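Local coordinates for protein BB_2cx5_001 (Thermus thermophilus, PDB 3RI0) that serves as a designed epitope scaffold, built on a bacterial aminoacyl-tRNA editing domain fold, probably to present a grafted linear HIV epitope, at residues A113-D118 with A149-L154; V48-Y53 with L61-G66; G19-V24 with A134-T139; V44-K49 with Y122-A127. The protein carries 6 engineered substitutions. All coordinates share one frame; numbering follows the deposited sequence.

Interaction 1: A113-D118 with A149-L154; sequences AYLDED and AQVADL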
loop_
_atom_site.group_PDB
_atom_site.type_symbol
_atom_site.label_atom_id
_atom_site.label_comp_id
_atom_site.label_asym_id
_atom_site.label_seq_id
_atom_site.Cartn_x
_atom_site.Cartn_y
_atom_site.Cartn_z
ATOM N N ALA A 113 3.657 -8.797 5.562
ATOM C CA ALA A 113 3.963 -7.420 5.193
ATOM C C ALA A 113 5.041 -6.698 5.989
ATOM O O ALA A 113 5.354 -7.058 7.127
ATOM C CB ALA A 113 2.689 -6.595 5.208
ATOM N N TYR A 114 5.597 -5.660 5.365
ATOM C CA TYR A 114 6.629 -4.832 5.975
ATOM C C TYR A 114 6.302 -3.359 5.768
ATOM O O TYR A 114 5.749 -2.973 4.737
ATOM C CB TYR A 114 7.988 -5.184 5.388
ATOM C CG TYR A 114 8.311 -6.643 5.595
ATOM C CD1 TYR A 114 7.785 -7.620 4.749
ATOM C CD2 TYR A 114 9.080 -7.055 6.678
ATOM C CE1 TYR A 114 8.021 -8.975 4.975
ATOM C CE2 TYR A 114 9.318 -8.402 6.916
ATOM C CZ TYR A 114 8.787 -9.357 6.066
ATOM O OH TYR A 114 9.035 -10.688 6.303
ATOM N N LEU A 115 6.645 -2.535 6.753
ATOM C CA LEU A 115 6.342 -1.109 6.702
ATOM C C LEU A 115 7.549 -0.188 6.837
ATOM O O LEU A 115 8.232 -0.179 7.862
ATOM C CB LEU A 115 5.325 -0.769 7.799
ATOM C CG LEU A 115 4.857 0.686 7.951
ATOM C CD1 LEU A 115 3.508 0.853 7.306
ATOM C CD2 LEU A 115 4.741 1.045 9.417
ATOM N N ASP A 116 7.776 0.595 5.788
ATOM C CA ASP A 116 8.853 1.584 5.709
ATOM C C ASP A 116 8.792 2.413 6.983
ATOM O O ASP A 116 7.826 3.152 7.181
ATOM C CB ASP A 116 8.595 2.494 4.497
ATOM C CG ASP A 116 9.637 3.597 4.324
ATOM O OD1 ASP A 116 10.325 3.971 5.304
ATOM O OD2 ASP A 116 9.749 4.103 3.182
ATOM N N GLU A 117 9.817 2.308 7.829
ATOM C CA GLU A 117 9.830 3.056 9.094
ATOM C C GLU A 117 9.548 4.549 8.961
ATOM O O GLU A 117 9.056 5.171 9.902
ATOM C CB GLU A 117 11.154 2.840 9.847
ATOM C CG GLU A 117 12.437 2.950 9.014
ATOM C CD GLU A 117 13.694 2.771 9.878
ATOM O OE1 GLU A 117 13.752 1.816 10.688
ATOM O OE2 GLU A 117 14.624 3.591 9.744
ATOM N N ASP A 118 9.840 5.131 7.803
ATOM C CA ASP A 118 9.583 6.555 7.601
ATOM C C ASP A 118 8.098 6.896 7.658
ATOM O O ASP A 118 7.736 8.045 7.897
ATOM C CB ASP A 118 10.170 7.035 6.269
ATOM C CG ASP A 118 11.693 7.130 6.300
ATOM O OD1 ASP A 118 12.294 6.890 7.375
ATOM O OD2 ASP A 118 12.288 7.443 5.248
ATOM N N ALA A 149 1.681 -5.552 9.680
ATOM C CA ALA A 149 3.010 -5.377 9.127
ATOM C C ALA A 149 4.094 -5.229 10.190
ATOM O O ALA A 149 3.851 -4.762 11.306
ATOM C CB ALA A 149 3.031 -4.166 8.207
ATOM N N GLN A 150 5.297 -5.628 9.819
ATOM C CA GLN A 150 6.438 -5.520 10.695
ATOM C C GLN A 150 7.139 -4.232 10.272
ATOM O O GLN A 150 7.355 -4.000 9.089
ATOM C CB GLN A 150 7.352 -6.720 10.486
ATOM C CG GLN A 150 8.762 -6.571 11.015
ATOM C CD GLN A 150 9.558 -7.845 10.814
ATOM O OE1 GLN A 150 9.238 -8.881 11.402
ATOM N NE2 GLN A 150 10.585 -7.784 9.971
ATOM N N VAL A 151 7.447 -3.375 11.238
ATOM C CA VAL A 151 8.141 -2.117 10.979
ATOM C C VAL A 151 9.539 -2.456 10.493
ATOM O O VAL A 151 10.175 -3.371 11.016
ATOM C CB VAL A 151 8.245 -1.252 12.263
ATOM C CG1 VAL A 151 9.269 -0.167 12.075
ATOM C CG2 VAL A 151 6.898 -0.642 12.592
ATOM N N ALA A 152 10.023 -1.728 9.492
ATOM C CA ALA A 152 11.350 -2.012 8.962
ATOM C C ALA A 152 12.020 -0.877 8.198
ATOM O O ALA A 152 11.384 0.085 7.768
ATOM C CB ALA A 152 11.290 -3.250 8.069
ATOM N N ASP A 153 13.329 -1.015 8.038
ATOM C CA ASP A 153 14.131 -0.055 7.306
ATOM C C ASP A 153 14.169 -0.634 5.892
ATOM O O ASP A 153 14.814 -1.661 5.655
ATOM C CB ASP A 153 15.531 0.012 7.930
ATOM C CG ASP A 153 16.546 0.603 6.997
ATOM O OD1 ASP A 153 16.260 1.668 6.408
ATOM O OD2 ASP A 153 17.629 0.005 6.850
ATOM N N LEU A 154 13.490 0.027 4.957
ATOM C CA LEU A 154 13.391 -0.499 3.597
ATOM C C LEU A 154 13.921 0.325 2.417
ATOM O O LEU A 154 14.293 -0.236 1.389
ATOM C CB LEU A 154 11.923 -0.836 3.312
ATOM C CG LEU A 154 11.211 -1.769 4.290
ATOM C CD1 LEU A 154 9.693 -1.695 4.058
ATOM C CD2 LEU A 154 11.725 -3.180 4.113
HETATM O O HOH W 1 11.093 -11.001 8.709
HETATM O O HOH W 2 12.942 2.790 5.072
#

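Interaction 2: V48-Y53 with L61-G66; sequences VKSLAY and LFLVSG. Engineered in segment 48-53: A52 (natural residue Val), Y53 (natural residue Phe).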
loop_
_atom_site.group_PDB
_atom_site.type_symbol
_atom_site.label_atom_id
_atom_site.label_comp_id
_atom_site.label_asym_id
_atom_site.label_seq_id
_atom_site.Cartn_x
_atom_site.Cartn_y
_atom_site.Cartn_z
ATOM N N VAL A 48 1.220 6.062 0.811
ATOM C CA VAL A 48 1.690 4.709 1.008
ATOM C C VAL A 48 1.575 3.894 -0.272
ATOM O O VAL A 48 0.481 3.728 -0.812
ATOM C CB VAL A 48 0.862 3.988 2.088
ATOM C CG1 VAL A 48 1.498 2.634 2.409
ATOM C CG2 VAL A 48 0.754 4.866 3.344
ATOM N N LYS A 49 2.705 3.390 -0.751
ATOM C CA LYS A 49 2.738 2.544 -1.951
ATOM C C LYS A 49 2.752 1.083 -1.490
ATOM O O LYS A 49 3.602 0.686 -0.691
ATOM C CB LYS A 49 3.999 2.827 -2.767
ATOM C CG LYS A 49 4.062 4.246 -3.339
ATOM C CD LYS A 49 5.367 4.505 -4.080
ATOM C CE LYS A 49 6.581 4.238 -3.183
ATOM N NZ LYS A 49 7.859 4.573 -3.872
ATOM N N SER A 50 1.804 0.289 -1.976
ATOM C CA SER A 50 1.720 -1.122 -1.604
ATOM C C SER A 50 2.361 -1.971 -2.694
ATOM O O SER A 50 1.688 -2.388 -3.653
ATOM C CB SER A 50 0.256 -1.528 -1.408
ATOM O OG SER A 50 -0.351 -0.765 -0.378
ATOM N N LEU A 51 3.660 -2.222 -2.535
ATOM C CA LEU A 51 4.445 -2.986 -3.501
ATOM C C LEU A 51 4.510 -4.494 -3.223
ATOM O O LEU A 51 4.953 -4.926 -2.159
ATOM C CB LEU A 51 5.864 -2.404 -3.569
ATOM C CG LEU A 51 5.963 -0.887 -3.768
ATOM C CD1 LEU A 51 7.406 -0.429 -3.717
ATOM C CD2 LEU A 51 5.340 -0.512 -5.101
ATOM N N ALA A 52 4.089 -5.295 -4.196
ATOM C CA ALA A 52 4.107 -6.746 -4.050
ATOM C C ALA A 52 5.227 -7.409 -4.866
ATOM O O ALA A 52 5.406 -7.100 -6.046
ATOM C CB ALA A 52 2.767 -7.311 -4.457
ATOM N N TYR A 53 5.970 -8.317 -4.234
ATOM C CA TYR A 53 7.068 -9.027 -4.889
ATOM C C TYR A 53 6.966 -10.527 -4.674
ATOM O O TYR A 53 6.326 -10.989 -3.736
ATOM C CB TYR A 53 8.409 -8.533 -4.358
ATOM C CG TYR A 53 8.795 -7.174 -4.884
ATOM C CD1 TYR A 53 9.560 -7.043 -6.043
ATOM C CD2 TYR A 53 8.354 -6.014 -4.250
ATOM C CE1 TYR A 53 9.875 -5.784 -6.562
ATOM C CE2 TYR A 53 8.659 -4.755 -4.759
ATOM C CZ TYR A 53 9.420 -4.650 -5.915
ATOM O OH TYR A 53 9.735 -3.411 -6.419
ATOM N N LEU A 61 4.467 -8.319 0.880
ATOM C CA LEU A 61 3.954 -6.972 0.689
ATOM C C LEU A 61 4.857 -5.926 1.346
ATOM O O LEU A 61 5.258 -6.073 2.503
ATOM C CB LEU A 61 2.545 -6.873 1.285
ATOM C CG LEU A 61 1.501 -5.910 0.705
ATOM C CD1 LEU A 61 0.847 -5.183 1.852
ATOM C CD2 LEU A 61 2.106 -4.922 -0.278
ATOM N N PHE A 62 5.168 -4.864 0.608
ATOM C CA PHE A 62 6.001 -3.798 1.148
ATOM C C PHE A 62 5.311 -2.445 1.031
ATOM O O PHE A 62 4.964 -2.001 -0.054
ATOM C CB PHE A 62 7.353 -3.765 0.440
ATOM C CG PHE A 62 8.173 -5.007 0.657
ATOM C CD1 PHE A 62 8.045 -6.097 -0.199
ATOM C CD2 PHE A 62 9.067 -5.091 1.723
ATOM C CE1 PHE A 62 8.798 -7.266 -0.001
ATOM C CE2 PHE A 62 9.827 -6.257 1.938
ATOM C CZ PHE A 62 9.691 -7.341 1.068
ATOM N N LEU A 63 5.112 -1.801 2.174
ATOM C CA LEU A 63 4.453 -0.501 2.231
ATOM C C LEU A 63 5.564 0.552 2.327
ATOM O O LEU A 63 6.248 0.660 3.352
ATOM C CB LEU A 63 3.537 -0.466 3.451
ATOM C CG LEU A 63 2.663 -1.721 3.499
ATOM C CD1 LEU A 63 1.913 -1.788 4.812
ATOM C CD2 LEU A 63 1.696 -1.717 2.323
ATOM N N VAL A 64 5.732 1.321 1.254
ATOM C CA VAL A 64 6.797 2.313 1.177
ATOM C C VAL A 64 6.316 3.748 1.132
ATOM O O VAL A 64 5.304 4.063 0.504
ATOM C CB VAL A 64 7.665 2.066 -0.089
ATOM C CG1 VAL A 64 8.728 3.149 -0.225
ATOM C CG2 VAL A 64 8.300 0.690 -0.013
ATOM N N SER A 65 7.050 4.627 1.800
ATOM C CA SER A 65 6.713 6.038 1.795
ATOM C C SER A 65 6.729 6.508 0.343
ATOM O O SER A 65 7.510 6.018 -0.468
ATOM C CB SER A 65 7.735 6.832 2.606
ATOM O OG SER A 65 7.511 8.226 2.469
ATOM N N GLY A 66 5.863 7.453 0.009
ATOM C CA GLY A 66 5.842 7.960 -1.348
ATOM C C GLY A 66 7.128 8.690 -1.720
ATOM O O GLY A 66 7.424 8.864 -2.893
#

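Interaction 3: G19-V24 with A134-T139; sequences GHLKVV and ALFRAT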
loop_
_atom_site.group_PDB
_atom_site.type_symbol
_atom_site.label_atom_id
_atom_site.label_comp_id
_atom_site.label_asym_id
_atom_site.label_seq_id
_atom_site.Cartn_x
_atom_site.Cartn_y
_atom_site.Cartn_z
ATOM N N GLY A 19 -14.298 0.276 9.761
ATOM C CA GLY A 19 -15.261 0.978 8.933
ATOM C C GLY A 19 -15.261 2.481 9.097
ATOM O O GLY A 19 -15.896 3.178 8.314
ATOM N N HIS A 20 -14.571 3.004 10.104
ATOM C CA HIS A 20 -14.547 4.449 10.284
ATOM C C HIS A 20 -13.570 5.122 9.321
ATOM O O HIS A 20 -13.600 6.336 9.174
ATOM C CB HIS A 20 -14.198 4.815 11.724
ATOM C CG HIS A 20 -12.816 4.406 12.135
ATOM N ND1 HIS A 20 -12.453 3.088 12.315
ATOM C CD2 HIS A 20 -11.720 5.144 12.434
ATOM C CE1 HIS A 20 -11.195 3.033 12.713
ATOM N NE2 HIS A 20 -10.726 4.266 12.796
ATOM N N LEU A 21 -12.707 4.335 8.679
ATOM C CA LEU A 21 -11.768 4.882 7.692
ATOM C C LEU A 21 -12.580 4.939 6.400
ATOM O O LEU A 21 -13.234 3.957 6.044
ATOM C CB LEU A 21 -10.557 3.957 7.517
ATOM C CG LEU A 21 -9.745 3.699 8.800
ATOM C CD1 LEU A 21 -8.610 2.711 8.520
ATOM C CD2 LEU A 21 -9.166 5.019 9.312
ATOM N N LYS A 22 -12.548 6.079 5.713
ATOM C CA LYS A 22 -13.331 6.270 4.493
ATOM C C LYS A 22 -12.508 6.398 3.223
ATOM O O LYS A 22 -11.554 7.181 3.168
ATOM C CB LYS A 22 -14.205 7.526 4.619
ATOM C CG LYS A 22 -14.967 7.638 5.938
ATOM C CD LYS A 22 -15.862 6.433 6.159
ATOM C CE LYS A 22 -16.726 6.604 7.394
ATOM N NZ LYS A 22 -17.611 5.413 7.612
ATOM N N VAL A 23 -12.892 5.634 2.202
ATOM C CA VAL A 23 -12.211 5.695 0.921
ATOM C C VAL A 23 -12.720 6.944 0.217
ATOM O O VAL A 23 -13.928 7.182 0.139
ATOM C CB VAL A 23 -12.502 4.467 0.048
ATOM C CG1 VAL A 23 -11.873 4.662 -1.331
ATOM C CG2 VAL A 23 -11.929 3.230 0.695
ATOM N N VAL A 24 -11.779 7.734 -0.288
ATOM C CA VAL A 24 -12.064 8.992 -0.960
ATOM C C VAL A 24 -11.688 8.946 -2.440
ATOM O O VAL A 24 -10.676 8.350 -2.819
ATOM C CB VAL A 24 -11.303 10.129 -0.230
ATOM C CG1 VAL A 24 -11.049 11.285 -1.152
ATOM C CG2 VAL A 24 -12.097 10.565 0.994
ATOM N N ALA A 134 -7.944 6.998 -5.823
ATOM C CA ALA A 134 -8.692 6.699 -4.606
ATOM C C ALA A 134 -7.708 6.522 -3.461
ATOM O O ALA A 134 -6.667 5.883 -3.611
ATOM C CB ALA A 134 -9.536 5.438 -4.790
ATOM N N LEU A 135 -8.037 7.111 -2.320
ATOM C CA LEU A 135 -7.187 7.053 -1.140
ATOM C C LEU A 135 -8.066 7.005 0.091
ATOM O O LEU A 135 -9.253 7.340 0.027
ATOM C CB LEU A 135 -6.316 8.319 -1.041
ATOM C CG LEU A 135 -5.259 8.684 -2.092
ATOM C CD1 LEU A 135 -4.931 10.177 -1.975
ATOM C CD2 LEU A 135 -3.996 7.847 -1.887
ATOM N N PHE A 136 -7.477 6.590 1.206
ATOM C CA PHE A 136 -8.172 6.569 2.475
ATOM C C PHE A 136 -7.070 6.855 3.466
ATOM O O PHE A 136 -5.944 6.364 3.311
ATOM C CB PHE A 136 -8.870 5.214 2.733
ATOM C CG PHE A 136 -7.944 4.057 3.045
ATOM C CD1 PHE A 136 -7.490 3.847 4.341
ATOM C CD2 PHE A 136 -7.612 3.127 2.059
ATOM C CE1 PHE A 136 -6.713 2.717 4.663
ATOM C CE2 PHE A 136 -6.837 1.987 2.363
ATOM C CZ PHE A 136 -6.390 1.782 3.662
ATOM N N ARG A 137 -7.356 7.682 4.461
ATOM C CA ARG A 137 -6.320 8.001 5.423
ATOM C C ARG A 137 -6.429 7.153 6.667
ATOM O O ARG A 137 -7.499 6.618 6.988
ATOM C CB ARG A 137 -6.372 9.471 5.812
ATOM C CG ARG A 137 -7.528 9.849 6.692
ATOM C CD ARG A 137 -7.330 11.235 7.287
ATOM N NE ARG A 137 -6.539 11.244 8.515
ATOM C CZ ARG A 137 -6.862 10.574 9.620
ATOM N NH1 ARG A 137 -7.963 9.830 9.650
ATOM N NH2 ARG A 137 -6.099 10.658 10.704
ATOM N N ALA A 138 -5.315 7.037 7.373
ATOM C CA ALA A 138 -5.265 6.270 8.601
ATOM C C ALA A 138 -3.987 6.666 9.297
ATOM O O ALA A 138 -3.077 7.194 8.660
ATOM C CB ALA A 138 -5.250 4.776 8.289
ATOM N N THR A 139 -3.912 6.434 10.602
ATOM C CA THR A 139 -2.687 6.756 11.320
ATOM C C THR A 139 -1.804 5.530 11.119
ATOM O O THR A 139 -2.303 4.447 10.802
ATOM C CB THR A 139 -2.932 6.962 12.834
ATOM O OG1 THR A 139 -3.377 5.729 13.418
ATOM C CG2 THR A 139 -3.996 8.034 13.069
HETATM O O HOH W 3 -10.180 7.520 6.893
HETATM O O HOH W 4 -10.080 9.078 4.296
#

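Interaction 4: V44-K49 with Y122-A127; sequences VGQIVK and YPEVWA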
loop_
_atom_site.group_PDB
_atom_site.type_symbol
_atom_site.label_atom_id
_atom_site.label_comp_id
_atom_site.label_asym_id
_atom_site.label_seq_id
_atom_site.Cartn_x
_atom_site.Cartn_y
_atom_site.Cartn_z
ATOM N N VAL A 44 4.122 14.189 -0.159
ATOM C CA VAL A 44 4.250 12.953 -0.904
ATOM C C VAL A 44 4.772 11.811 -0.027
ATOM O O VAL A 44 4.476 10.648 -0.268
ATOM C CB VAL A 44 5.178 13.122 -2.115
ATOM C CG1 VAL A 44 6.629 13.133 -1.669
ATOM C CG2 VAL A 44 4.915 11.994 -3.105
ATOM N N GLY A 45 5.538 12.144 1.004
ATOM C CA GLY A 45 6.052 11.106 1.881
ATOM C C GLY A 45 4.965 10.409 2.682
ATOM O O GLY A 45 5.193 9.337 3.255
ATOM N N GLN A 46 3.783 11.016 2.724
ATOM C CA GLN A 46 2.662 10.452 3.458
ATOM C C GLN A 46 1.886 9.432 2.639
ATOM O O GLN A 46 1.093 8.671 3.184
ATOM C CB GLN A 46 1.713 11.561 3.934
ATOM C CG GLN A 46 2.267 12.382 5.094
ATOM C CD GLN A 46 1.360 13.549 5.464
ATOM O OE1 GLN A 46 1.252 14.528 4.713
ATOM N NE2 GLN A 46 0.696 13.449 6.616
ATOM N N ILE A 47 2.104 9.415 1.329
ATOM C CA ILE A 47 1.421 8.452 0.480
ATOM C C ILE A 47 2.060 7.081 0.676
ATOM O O ILE A 47 3.287 6.954 0.699
ATOM C CB ILE A 47 1.517 8.827 -1.015
ATOM C CG1 ILE A 47 0.871 10.195 -1.261
ATOM C CG2 ILE A 47 0.832 7.743 -1.867
ATOM C CD1 ILE A 47 -0.597 10.257 -0.946
ATOM N N VAL A 48 1.220 6.062 0.811
ATOM C CA VAL A 48 1.690 4.709 1.008
ATOM C C VAL A 48 1.575 3.894 -0.272
ATOM O O VAL A 48 0.481 3.728 -0.812
ATOM C CB VAL A 48 0.862 3.988 2.088
ATOM C CG1 VAL A 48 1.498 2.634 2.409
ATOM C CG2 VAL A 48 0.754 4.866 3.344
ATOM N N LYS A 49 2.705 3.390 -0.751
ATOM C CA LYS A 49 2.738 2.544 -1.951
ATOM C C LYS A 49 2.752 1.083 -1.490
ATOM O O LYS A 49 3.602 0.686 -0.691
ATOM C CB LYS A 49 3.999 2.827 -2.767
ATOM C CG LYS A 49 4.062 4.246 -3.339
ATOM C CD LYS A 49 5.367 4.505 -4.080
ATOM C CE LYS A 49 6.581 4.238 -3.183
ATOM N NZ LYS A 49 7.859 4.573 -3.872
ATOM N N TYR A 122 4.675 10.253 10.514
ATOM C CA TYR A 122 3.585 11.213 10.396
ATOM C C TYR A 122 2.408 10.897 11.301
ATOM O O TYR A 122 2.286 9.786 11.815
ATOM C CB TYR A 122 3.086 11.275 8.955
ATOM C CG TYR A 122 4.153 11.515 7.914
ATOM C CD1 TYR A 122 4.812 10.448 7.308
ATOM C CD2 TYR A 122 4.482 12.806 7.512
ATOM C CE1 TYR A 122 5.765 10.661 6.318
ATOM C CE2 TYR A 122 5.433 13.034 6.525
ATOM C CZ TYR A 122 6.069 11.950 5.929
ATOM O OH TYR A 122 6.974 12.148 4.913
ATOM N N PRO A 123 1.529 11.892 11.518
ATOM C CA PRO A 123 0.340 11.728 12.359
ATOM C C PRO A 123 -0.708 10.902 11.613
ATOM O O PRO A 123 -1.609 10.315 12.210
ATOM C CB PRO A 123 -0.101 13.170 12.618
ATOM C CG PRO A 123 0.371 13.893 11.402
ATOM C CD PRO A 123 1.745 13.314 11.198
ATOM N N GLU A 124 -0.585 10.869 10.291
ATOM C CA GLU A 124 -1.491 10.085 9.462
ATOM C C GLU A 124 -0.920 9.957 8.058
ATOM O O GLU A 124 -0.137 10.800 7.627
ATOM C CB GLU A 124 -2.882 10.719 9.393
ATOM C CG GLU A 124 -3.085 11.591 8.177
ATOM C CD GLU A 124 -3.137 13.048 8.514
ATOM O OE1 GLU A 124 -4.144 13.476 9.125
ATOM O OE2 GLU A 124 -2.175 13.768 8.178
ATOM N N VAL A 125 -1.316 8.899 7.353
ATOM C CA VAL A 125 -0.843 8.642 5.995
ATOM C C VAL A 125 -2.032 8.302 5.095
ATOM O O VAL A 125 -3.126 8.000 5.585
ATOM C CB VAL A 125 0.174 7.462 5.969
ATOM C CG1 VAL A 125 1.483 7.870 6.632
ATOM C CG2 VAL A 125 -0.402 6.265 6.691
ATOM N N TRP A 126 -1.813 8.363 3.783
ATOM C CA TRP A 126 -2.856 8.057 2.806
ATOM C C TRP A 126 -2.460 6.871 1.925
ATOM O O TRP A 126 -1.434 6.910 1.229
ATOM C CB TRP A 126 -3.135 9.277 1.930
ATOM C CG TRP A 126 -3.658 10.460 2.691
ATOM C CD1 TRP A 126 -2.930 11.373 3.407
ATOM C CD2 TRP A 126 -5.028 10.835 2.845
ATOM N NE1 TRP A 126 -3.764 12.291 3.995
ATOM C CE2 TRP A 126 -5.060 11.985 3.667
ATOM C CE3 TRP A 126 -6.237 10.308 2.373
ATOM C CZ2 TRP A 126 -6.257 12.623 4.021
ATOM C CZ3 TRP A 126 -7.425 10.937 2.721
ATOM C CH2 TRP A 126 -7.426 12.085 3.542
ATOM N N ALA A 127 -3.287 5.829 1.949
ATOM C CA ALA A 127 -3.047 4.622 1.168
ATOM C C ALA A 127 -3.970 4.578 -0.036
ATOM O O ALA A 127 -5.007 5.238 -0.057
ATOM C CB ALA A 127 -3.276 3.382 2.034
#

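Interaction 1: A113-D118 with A149-L154
In the mixed sheet of this editing-domain fold, strands 113-116 and 150-152 run parallel, with Y114 beside Q150, L115 beside V151 and D116 beside A152. L115 is gripped from both ends: its N donates to Q150 O at 2.8 Å, and its O accepts from A152 N. Q150 N reaches A113 O at 3.0 Å, and E117 N closes the ladder on A152 O at 2.7 Å.

Y114 and Q150 lie side by side and point the same way. NE2 of Q150 comes to the edge of the Y114 ring, in its plane and 3.4 Å from CE2 of Y114, while the amide plane stands almost perpendicular to the ring. CG of Q150 stands opposite its own backbone N (chi1 163°), and the extended chain carries the amide along the tyrosine to a water bound to Y114 OH, which NE2 meets only weakly. L78 of helix 72-79 covers this face, while L115 and V151 turn to the other, where L144 of helix 140-147 packs; small A149 fits there against the CB of L115.

Between the two parallel strands the chain runs through strands 125-128 and 134-138 and then helix 140-147. Past the ladder, D116 makes an Asx turn: its OD1 takes the N-H of D118 at 2.8 Å and, through a water, joins L154 N. L154 lays CD1 over the backbone of D116, 3.5 Å from its N. The carboxylates of E117 and D153 come close, E117 OE2 lying 4.2 Å from D153 OD1, a repulsion probably eased by K74, the salt-bridge partner of D153.

Interaction 2: V48-Y53 with L61-G66
Strands 48-53 and 61-65 run antiparallel, their axes 4.6 Å apart and 152° between directions. K49 and V64 form one hydrogen-bonded pair, L51 and F62 the next. K49 N to V64 O and V64 N to K49 O are both 3.0 Å; the two bonds between L51 and F62 are 2.8 Å each. At the non-hydrogen-bonded pair of S50 and L63, the CA of L63 adds a CA-H···O contact to K49 O.

These are the two arms of a beta hairpin within the editing-domain sheet, strand 59-65 continuing on its far edge to strand 113-116. One face carries K49, L51, F62 and V64. The aliphatic part of K49 lies obliquely across V64, CE of K49 3.8 Å from CG1 of V64, a bend at chi3 (-56°) turning the chain so that the ammonium can bond N68 O. Lysine thus supplies apolar contact along its length and charge at its end. L51 CD1 meets V64 CG2, and the L51 carbonyl oxygen lies at the edge of the F62 ring, in its plane. The side chain of the engineered Y53 runs at about a right angle to that of F62, CD2 of Y53 4.1 Å from CD1 of F62.

On the other face V48, S50, L61 and L63 meet. V48 CG1 rests on L63 CB at 3.9 Å, and compact S50 receives leucine methyls from two neighbours: CD2 of L63 lies 3.5 Å from its OG, while CD2 of L61 touches its CB.

Interaction 3: G19-V24 with A134-T139
L21 and V23 press their side chains onto strand 134-138 at the buried side of an antiparallel junction, which gives way to bridging waters at K22 and R137. The tight end is the hydrogen-bonded pair of V24 and L135: V24 N meets L135 O at 2.6 Å, and L135 N returns a bond of 3.0 Å to V24 O. Next to it V23 sets CG2 against F136 CB at 4.2 Å and CG1 against A134 CB. With CG placed between its own N and carbonyl carbon (chi1 72°), F136 swings its ring toward L13 of helix 4-15. L21 uses both methyls, CD1 on A138 CB at 4.0 Å and CD2 3.3 Å from R137 O; alanine leaves room for the branched leucine.

Toward the solvent side the backbones part. There K22, which points away, and R137 make no direct hydrogen bond. One water joins K22 N to R137 O, a second joins K22 O to R137 N, and K22 NZ turns back to G19 O at 2.9 Å. The waters thus take over where the strand pairing stops, so that the backbone polar atoms of K22 and R137 remain satisfied although the two segments diverge.

Interaction 4: V44-K49 with Y122-A127
The Y122 ring takes the Q46 side chain over one face: CG of Q46 sits 3.3 Å above the plane, offset toward the rim, in a CH-pi contact 3.5 Å from the centroid. The Q46 amide is turned 27° from the ring plane. At the far end of the ring, Y122 OH is 3.3 Å from G45 CA, a place where a residue without a side chain lets the hydroxyl come close.

Glutamine suits its position because it has methylenes for the ring and an amide for the loop. Its CG stands opposite its own carbonyl carbon (chi1 -73°), and the extended chain brings NE2 of Q46 to E124 O, 3.0 Å away, with a second, weak bond to E124 OE2. The other end of the amide is also held, OE1 accepting from E43 N.

Beyond the loop the backbones pair. Q46 O accepts from W126 N at 3.0 Å, and V48 N gives its hydrogen to W126 O at 2.8 Å. V125 fits its CB 3.2 Å from Q46 O and against V48 CG2, while I47 CD1 reaches W126 CB at 4.0 Å on the opposite face of the sheet from V48 and A127. The two bonds flank the parallel bridge of I47 with W126, as is usual where parallel strands meet; here they join strand 47-54 to strand 125-128 within the mixed sheet of the aminoacyl-tRNA editing domain.

In the fold
From the N terminus, segment 19-24 comes first and waits for 134-139, so interaction 3 closes a long loop that encloses both interaction 2 and interaction 4. Interaction 2 is the local one, a hairpin; it starts from the same strand, 47-54, as interaction 4, which closes later at 122-127. Interaction 1 opens after the hairpin is complete, and its return at 149-154 crosses the loops of interactions 3 and 4. All four reach one mixed sheet: interaction 1 continues it from strand 59-65 through 113-116, while interaction 4 passes through 125-128 to 134-138, where interaction 3 adds strand 23-25. The centres of interactions 1 and 3 are about 20 Å apart.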